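Local coordinates for type IV pilin protein (Neisseria meningitidis, PDB 5V0M) that is a non-core minor pilin, PilV, of the type IV pili and is thought to act in pilus-linked adhesion, at residues V49-V54 and F59-D64; I85-S88 and S93-G96; V7-V12 and C75-N80. All coordinates share one frame; numbering follows the deposited sequence.

Interaction 1 (V49-V54 and F59-D64); sequences VTLSKV and FTLQAD
L51 and L61 run alongside each other on the face of the sheet turned to helix 3-30. Their CD2 methyls meet at 3.8 Å. L51 CD2 lies 3.9 Å from F59 CB and approaches the F59 ring obliquely. F59 makes an edge-to-face contact with F33. V49 lies on the same face, where its CG1 crosses toward L61 CD2 and its CG2 faces the CB of A63.

The backbones form an antiparallel beta hairpin of the pilin sheet. T50 and Q62 are a hydrogen-bonded pair: Q62 N to T50 O is 2.8 Å, with an N-H...O angle of 168°. A classic beta bulge follows, with S52 and K53 both opposite T60. T60 O takes a weak bond from S52 N (2.9 Å) and a weak one from K53 N. T60 N to K53 O is the stronger bond, 2.9 Å at 166°.

On the outer face the extended Q62 chain, with CG anti to the backbone N (chi1 -178°), carries NE2 to D64 OD2 at 2.8 Å. This bond is nearly straight. OD2 lies in the amide plane of Q62, and the bond uses the syn lone pair of D64 OD2. A water donates to Q62 OE1 (2.6 Å) and is hydrogen-bonded to S52 OG.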
loop_
_atom_site.group_PDB
_atom_site.type_symbol
_atom_site.label_atom_id
_atom_site.label_comp_id
_atom_site.label_asym_id
_atom_site.label_seq_id
_atom_site.Cartn_x
_atom_site.Cartn_y
_atom_site.Cartn_z
ATOM N N VAL A 49 -2.255 0.102 -6.131
ATOM C CA VAL A 49 -1.308 -0.625 -5.293
ATOM C C VAL A 49 -0.338 -1.402 -6.171
ATOM O O VAL A 49 -0.761 -2.169 -7.045
ATOM C CB VAL A 49 -2.053 -1.551 -4.313
ATOM C CG1 VAL A 49 -1.085 -2.376 -3.505
ATOM C CG2 VAL A 49 -2.971 -0.729 -3.395
ATOM N N THR A 50 0.958 -1.241 -5.910
ATOM C CA THR A 50 2.005 -1.939 -6.641
ATOM C C THR A 50 3.045 -2.431 -5.652
ATOM O O THR A 50 3.059 -2.041 -4.484
ATOM C CB THR A 50 2.664 -0.985 -7.635
ATOM O OG1 THR A 50 3.187 0.140 -6.918
ATOM C CG2 THR A 50 1.674 -0.513 -8.689
ATOM N N LEU A 51 3.903 -3.323 -6.111
ATOM C CA LEU A 51 5.107 -3.689 -5.381
ATOM C C LEU A 51 6.229 -2.819 -5.895
ATOM O O LEU A 51 6.709 -3.016 -7.016
ATOM C CB LEU A 51 5.418 -5.159 -5.599
ATOM C CG LEU A 51 4.571 -6.062 -4.716
ATOM C CD1 LEU A 51 4.448 -7.467 -5.318
ATOM C CD2 LEU A 51 5.174 -6.140 -3.308
ATOM N N SER A 52 6.658 -1.867 -5.076
ATOM C CA SER A 52 7.738 -0.981 -5.467
ATOM C C SER A 52 9.093 -1.642 -5.313
ATOM O O SER A 52 10.050 -1.236 -5.986
ATOM C CB SER A 52 7.669 0.299 -4.634
ATOM O OG SER A 52 7.673 -0.032 -3.256
ATOM N N LYS A 53 9.203 -2.628 -4.420
ATOM C CA LYS A 53 10.433 -3.374 -4.201
ATOM C C LYS A 53 10.066 -4.823 -3.943
ATOM O O LYS A 53 9.164 -5.102 -3.154
ATOM C CB LYS A 53 11.184 -2.839 -2.983
ATOM C CG LYS A 53 11.587 -1.372 -3.107
ATOM C CD LYS A 53 12.322 -0.853 -1.868
ATOM C CE LYS A 53 13.629 -1.608 -1.642
ATOM N NZ LYS A 53 14.525 -0.927 -0.661
ATOM N N VAL A 54 10.780 -5.739 -4.601
ATOM C CA VAL A 54 10.657 -7.174 -4.364
ATOM C C VAL A 54 12.045 -7.778 -4.382
ATOM O O VAL A 54 12.795 -7.587 -5.346
ATOM C CB VAL A 54 9.795 -7.884 -5.425
ATOM C CG1 VAL A 54 9.739 -9.393 -5.145
ATOM C CG2 VAL A 54 8.404 -7.290 -5.465
ATOM N N PHE A 59 9.819 -7.227 0.783
ATOM C CA PHE A 59 9.047 -6.493 -0.207
ATOM C C PHE A 59 8.603 -5.154 0.366
ATOM O O PHE A 59 8.563 -4.953 1.577
ATOM C CB PHE A 59 7.815 -7.264 -0.685
ATOM C CG PHE A 59 6.797 -7.481 0.385
ATOM C CD1 PHE A 59 6.715 -8.693 1.046
ATOM C CD2 PHE A 59 5.919 -6.468 0.767
ATOM C CE1 PHE A 59 5.775 -8.898 2.043
ATOM C CE2 PHE A 59 4.986 -6.678 1.777
ATOM C CZ PHE A 59 4.915 -7.893 2.405
ATOM N N THR A 60 8.267 -4.240 -0.536
ATOM C CA THR A 60 7.586 -2.997 -0.184
ATOM C C THR A 60 6.405 -2.834 -1.123
ATOM O O THR A 60 6.572 -2.864 -2.356
ATOM C CB THR A 60 8.502 -1.783 -0.281
ATOM O OG1 THR A 60 9.607 -1.943 0.611
ATOM C CG2 THR A 60 7.754 -0.515 0.109
ATOM N N LEU A 61 5.227 -2.693 -0.535
ATOM C CA LEU A 61 4.017 -2.311 -1.238
ATOM C C LEU A 61 3.900 -0.805 -1.250
ATOM O O LEU A 61 4.238 -0.136 -0.269
ATOM C CB LEU A 61 2.821 -2.872 -0.485
ATOM C CG LEU A 61 2.669 -4.378 -0.589
ATOM C CD1 LEU A 61 1.907 -4.967 0.587
ATOM C CD2 LEU A 61 1.991 -4.703 -1.908
ATOM N N GLN A 62 3.375 -0.264 -2.345
ATOM C CA GLN A 62 3.148 1.170 -2.460
ATOM C C GLN A 62 1.763 1.462 -3.001
ATOM O O GLN A 62 1.339 0.871 -4.000
ATOM C CB GLN A 62 4.192 1.791 -3.389
ATOM C CG GLN A 62 4.101 3.309 -3.566
ATOM C CD GLN A 62 5.326 3.876 -4.255
ATOM O OE1 GLN A 62 6.456 3.748 -3.764
ATOM N NE2 GLN A 62 5.122 4.480 -5.409
ATOM N N ALA A 63 1.068 2.400 -2.358
ATOM C CA ALA A 63 -0.250 2.885 -2.767
ATOM C C ALA A 63 -0.089 4.319 -3.246
ATOM O O ALA A 63 0.228 5.214 -2.450
ATOM C CB ALA A 63 -1.227 2.819 -1.599
ATOM N N ASP A 64 -0.296 4.543 -4.566
ATOM C CA ASP A 64 -0.255 5.863 -5.161
ATOM C C ASP A 64 -1.679 6.336 -5.400
ATOM O O ASP A 64 -2.501 5.558 -5.907
ATOM C CB ASP A 64 0.479 5.825 -6.505
ATOM C CG ASP A 64 1.994 5.698 -6.348
ATOM O OD1 ASP A 64 2.641 6.755 -6.157
ATOM O OD2 ASP A 64 2.512 4.569 -6.388
HETATM O O HOH W 1 1.369 2.218 -6.990
HETATM O O HOH W 2 8.140 2.548 -2.268
#

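Interaction 2 (I85-S88 and S93-G96); sequences IAAS and SCPG
The disulfide-bonded C-terminal region characteristic of type IV pilins is where this contact belongs. Strand 85-88 is an edge strand of the antiparallel sheet within this chain. Residues 93-96 follow it as a loop without regular structure, and C94 ties that loop by a disulfide to C75, just ahead of the neighbouring strand 76-80. The loop therefore folds back beside the strand it has just left.

The contact is small and apolar, with no hydrogen bond between the two segments. A87 and C94 turn their side chains toward each other. The methyl CB of A87 meets C94 CB at 3.8 Å and lies 4.0 Å from C94 SG. The A87 side chain also touches V77 of the neighbouring strand and F97 near the C-terminus. P95 lies on R5, R6 and L9 of helix 3-30, and S93 O accepts a hydrogen bond from R5 NH2.

C94 is buried, while S88 is exposed and directs its own CB away from the loop. It is the S88 backbone that the sulfur meets. C94 SG sits beside its own backbone N (chi1 -56°), 3.9 Å from S88 CA and 3.7 Å from S88 C.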
loop_
_atom_site.group_PDB
_atom_site.type_symbol
_atom_site.label_atom_id
_atom_site.label_comp_id
_atom_site.label_asym_id
_atom_site.label_seq_id
_atom_site.Cartn_x
_atom_site.Cartn_y
_atom_site.Cartn_z
ATOM N N ILE A 85 4.686 0.782 8.160
ATOM C CA ILE A 85 3.780 1.524 7.298
ATOM C C ILE A 85 4.104 3.010 7.439
ATOM O O ILE A 85 4.432 3.495 8.534
ATOM C CB ILE A 85 2.309 1.203 7.637
ATOM C CG1 ILE A 85 1.408 1.543 6.437
ATOM C CG2 ILE A 85 1.848 1.929 8.903
ATOM C CD1 ILE A 85 -0.047 1.000 6.532
ATOM N N ALA A 86 4.050 3.736 6.332
ATOM C CA ALA A 86 4.425 5.136 6.345
ATOM C C ALA A 86 3.714 5.833 5.201
ATOM O O ALA A 86 3.348 5.199 4.208
ATOM C CB ALA A 86 5.926 5.353 6.186
ATOM N N ALA A 87 3.504 7.134 5.341
ATOM C CA ALA A 87 2.936 7.924 4.263
ATOM C C ALA A 87 3.647 9.262 4.183
ATOM O O ALA A 87 4.107 9.803 5.190
ATOM C CB ALA A 87 1.435 8.126 4.470
ATOM N N SER A 88 3.748 9.798 2.972
ATOM C CA SER A 88 4.247 11.150 2.778
ATOM C C SER A 88 3.514 11.778 1.607
ATOM O O SER A 88 3.199 11.109 0.619
ATOM C CB SER A 88 5.760 11.165 2.525
ATOM O OG SER A 88 6.067 10.558 1.284
ATOM N N SER A 93 -0.363 17.050 4.768
ATOM C CA SER A 93 -0.295 16.048 5.809
ATOM C C SER A 93 -1.127 14.837 5.418
ATOM O O SER A 93 -2.086 14.941 4.649
ATOM C CB SER A 93 -0.863 16.602 7.112
ATOM O OG SER A 93 -0.035 17.631 7.624
ATOM N N CYS A 94 -0.802 13.692 6.000
ATOM C CA CYS A 94 -1.462 12.438 5.663
ATOM C C CYS A 94 -2.181 11.948 6.909
ATOM O O CYS A 94 -1.598 11.224 7.732
ATOM C CB CYS A 94 -0.447 11.405 5.171
ATOM S SG CYS A 94 0.539 11.961 3.773
ATOM N N PRO A 95 -3.446 12.311 7.093
ATOM C CA PRO A 95 -4.124 11.973 8.346
ATOM C C PRO A 95 -4.233 10.469 8.548
ATOM O O PRO A 95 -4.585 9.719 7.632
ATOM C CB PRO A 95 -5.502 12.644 8.197
ATOM C CG PRO A 95 -5.692 12.838 6.771
ATOM C CD PRO A 95 -4.319 13.049 6.171
ATOM N N GLY A 96 -3.925 10.030 9.768
ATOM C CA GLY A 96 -3.828 8.638 10.112
ATOM C C GLY A 96 -2.415 8.106 10.059
ATOM O O GLY A 96 -2.151 7.023 10.581
#

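Interaction 3 (V7-V12 and C75-N80); sequences VRLSEV and CVVTLN
No flat group carries the contact of L9 and V12 of the helix with V77 of strand 76-80 and C75 just before it: methyls of L9, V12 and V77 and the CB of C75 do the touching. The flat groups stand to one side. The R8 guanidinium makes a cation-pi contact with Y46 and a hydrogen bond to N70, while F97 touches L9 and V77.

V77 CG2 is the shared point. It lies 4.0 Å from L9 CD2 and also 4.0 Å from V12 CG1, so one methyl meets two residues of the helix. V12 CG1 and V77 CG2 meet end-on. L9 instead crosses V77 at a slant, and its CD2 extends to C75 CB at 4.1 Å. In V77, CG2 stands beside the backbone N because CG1 is anti to it (chi1 -174°), and this sets CG2 toward the helix.

L9 and V12 are three residues apart, so they lie on one side of helix 3-30. That side packs on the sheet, as in the alpha-beta roll of type IV pilins. V12 also rests on A63 of strand 59-65.

All four touching residues are buried, and no hydrogen bond crosses between the segments. The join therefore rests on van der Waals and hydrophobic contact; the C75-C94 disulfide leads to the C-terminal loop, not to the helix.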
loop_
_atom_site.group_PDB
_atom_site.type_symbol
_atom_site.label_atom_id
_atom_site.label_comp_id
_atom_site.label_asym_id
_atom_site.label_seq_id
_atom_site.Cartn_x
_atom_site.Cartn_y
_atom_site.Cartn_z
ATOM N N VAL A 7 -11.067 9.023 5.786
ATOM C CA VAL A 7 -11.648 7.712 5.479
ATOM C C VAL A 7 -10.795 6.965 4.459
ATOM O O VAL A 7 -10.459 5.787 4.643
ATOM C CB VAL A 7 -13.101 7.862 4.986
ATOM C CG1 VAL A 7 -13.635 6.545 4.466
ATOM C CG2 VAL A 7 -13.988 8.411 6.086
ATOM N N ARG A 8 -10.446 7.637 3.362
ATOM C CA ARG A 8 -9.771 6.942 2.273
ATOM C C ARG A 8 -8.386 6.484 2.699
ATOM O O ARG A 8 -7.955 5.381 2.330
ATOM C CB ARG A 8 -9.737 7.838 1.040
ATOM C CG ARG A 8 -11.120 8.041 0.459
ATOM C CD ARG A 8 -11.085 9.058 -0.654
ATOM N NE ARG A 8 -12.432 9.283 -1.176
ATOM C CZ ARG A 8 -12.725 10.069 -2.196
ATOM N NH1 ARG A 8 -11.772 10.709 -2.844
ATOM N NH2 ARG A 8 -13.982 10.181 -2.599
ATOM N N LEU A 9 -7.672 7.300 3.470
ATOM C CA LEU A 9 -6.360 6.884 3.956
ATOM C C LEU A 9 -6.463 5.758 4.961
ATOM O O LEU A 9 -5.598 4.868 4.967
ATOM C CB LEU A 9 -5.590 8.071 4.516
ATOM C CG LEU A 9 -5.040 9.030 3.462
ATOM C CD1 LEU A 9 -4.729 10.387 4.049
ATOM C CD2 LEU A 9 -3.829 8.409 2.776
ATOM N N SER A 10 -7.527 5.725 5.766
ATOM C CA SER A 10 -7.711 4.592 6.668
ATOM C C SER A 10 -8.010 3.324 5.882
ATOM O O SER A 10 -7.504 2.238 6.211
ATOM C CB SER A 10 -8.819 4.909 7.672
ATOM O OG SER A 10 -9.106 3.800 8.504
ATOM N N GLU A 11 -8.789 3.446 4.821
ATOM C CA GLU A 11 -9.133 2.263 4.041
ATOM C C GLU A 11 -7.927 1.722 3.284
ATOM O O GLU A 11 -7.800 0.505 3.120
ATOM C CB GLU A 11 -10.312 2.554 3.126
ATOM C CG GLU A 11 -11.595 2.715 3.955
ATOM C CD GLU A 11 -12.796 3.208 3.157
ATOM O OE1 GLU A 11 -12.626 3.603 1.979
ATOM O OE2 GLU A 11 -13.922 3.198 3.715
ATOM N N VAL A 12 -7.044 2.593 2.773
ATOM C CA VAL A 12 -5.901 2.060 2.032
ATOM C C VAL A 12 -4.921 1.396 2.984
ATOM O O VAL A 12 -4.210 0.447 2.601
ATOM C CB VAL A 12 -5.230 3.131 1.149
ATOM C CG1 VAL A 12 -4.350 4.056 1.964
ATOM C CG2 VAL A 12 -4.405 2.460 0.068
ATOM N N CYS A 75 -0.796 11.896 -0.898
ATOM C CA CYS A 75 -0.092 10.992 -0.004
ATOM C C CYS A 75 0.133 9.643 -0.652
ATOM O O CYS A 75 -0.804 8.986 -1.127
ATOM C CB CYS A 75 -0.847 10.822 1.304
ATOM S SG CYS A 75 -0.808 12.348 2.299
ATOM N N VAL A 76 1.383 9.217 -0.638
ATOM C CA VAL A 76 1.775 7.885 -1.073
ATOM C C VAL A 76 2.048 7.064 0.169
ATOM O O VAL A 76 2.826 7.484 1.036
ATOM C CB VAL A 76 3.024 7.963 -1.956
ATOM C CG1 VAL A 76 3.515 6.582 -2.330
ATOM C CG2 VAL A 76 2.730 8.769 -3.214
ATOM N N VAL A 77 1.449 5.887 0.257
ATOM C CA VAL A 77 1.524 5.062 1.453
ATOM C C VAL A 77 2.321 3.815 1.114
ATOM O O VAL A 77 2.083 3.184 0.074
ATOM C CB VAL A 77 0.120 4.707 1.964
ATOM C CG1 VAL A 77 0.190 3.950 3.306
ATOM C CG2 VAL A 77 -0.787 5.958 2.055
ATOM N N THR A 78 3.262 3.444 1.980
ATOM C CA THR A 78 4.092 2.250 1.777
ATOM C C THR A 78 3.983 1.311 2.967
ATOM O O THR A 78 3.776 1.734 4.100
ATOM C CB THR A 78 5.558 2.591 1.550
ATOM O OG1 THR A 78 6.072 3.332 2.667
ATOM C CG2 THR A 78 5.722 3.405 0.285
ATOM N N LEU A 79 4.152 0.022 2.712
ATOM C CA LEU A 79 4.115 -0.984 3.767
ATOM C C LEU A 79 5.094 -2.072 3.375
ATOM O O LEU A 79 5.007 -2.598 2.261
ATOM C CB LEU A 79 2.733 -1.609 3.912
ATOM C CG LEU A 79 2.633 -2.821 4.833
ATOM C CD1 LEU A 79 2.982 -2.457 6.289
ATOM C CD2 LEU A 79 1.263 -3.425 4.792
ATOM N N ASN A 80 6.023 -2.410 4.256
ATOM C CA ASN A 80 6.993 -3.439 3.923
ATOM C C ASN A 80 6.736 -4.693 4.744
ATOM O O ASN A 80 5.846 -4.742 5.592
ATOM C CB ASN A 80 8.433 -2.916 4.022
ATOM C CG ASN A 80 8.858 -2.549 5.442
ATOM O OD1 ASN A 80 8.319 -3.054 6.433
ATOM N ND2 ASN A 80 9.851 -1.663 5.533
#

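In the fold
The three contacts share one four-stranded antiparallel sheet, ordered 47-54, 59-65, 76-80, 85-88. Interaction 1 joins the first two strands. Interaction 3 sets strand 76-80 against helix 3-30. Interaction 2 brings the C-terminal loop to strand 85-88. Along the chain, interaction 1 falls between the two segments of interaction 3, and interaction 2 comes last. Centres of interactions 1 and 3 lie about 12 Å apart, joined by probable backbone hydrogen bonds such as A63 N to V77 O. Centres of 2 and 3 are about 7 Å apart, linked by the C75-C94 disulfide. Interactions 1 and 2 do not touch. Helix, sheet and C-terminal end are thus joined in one pilin domain.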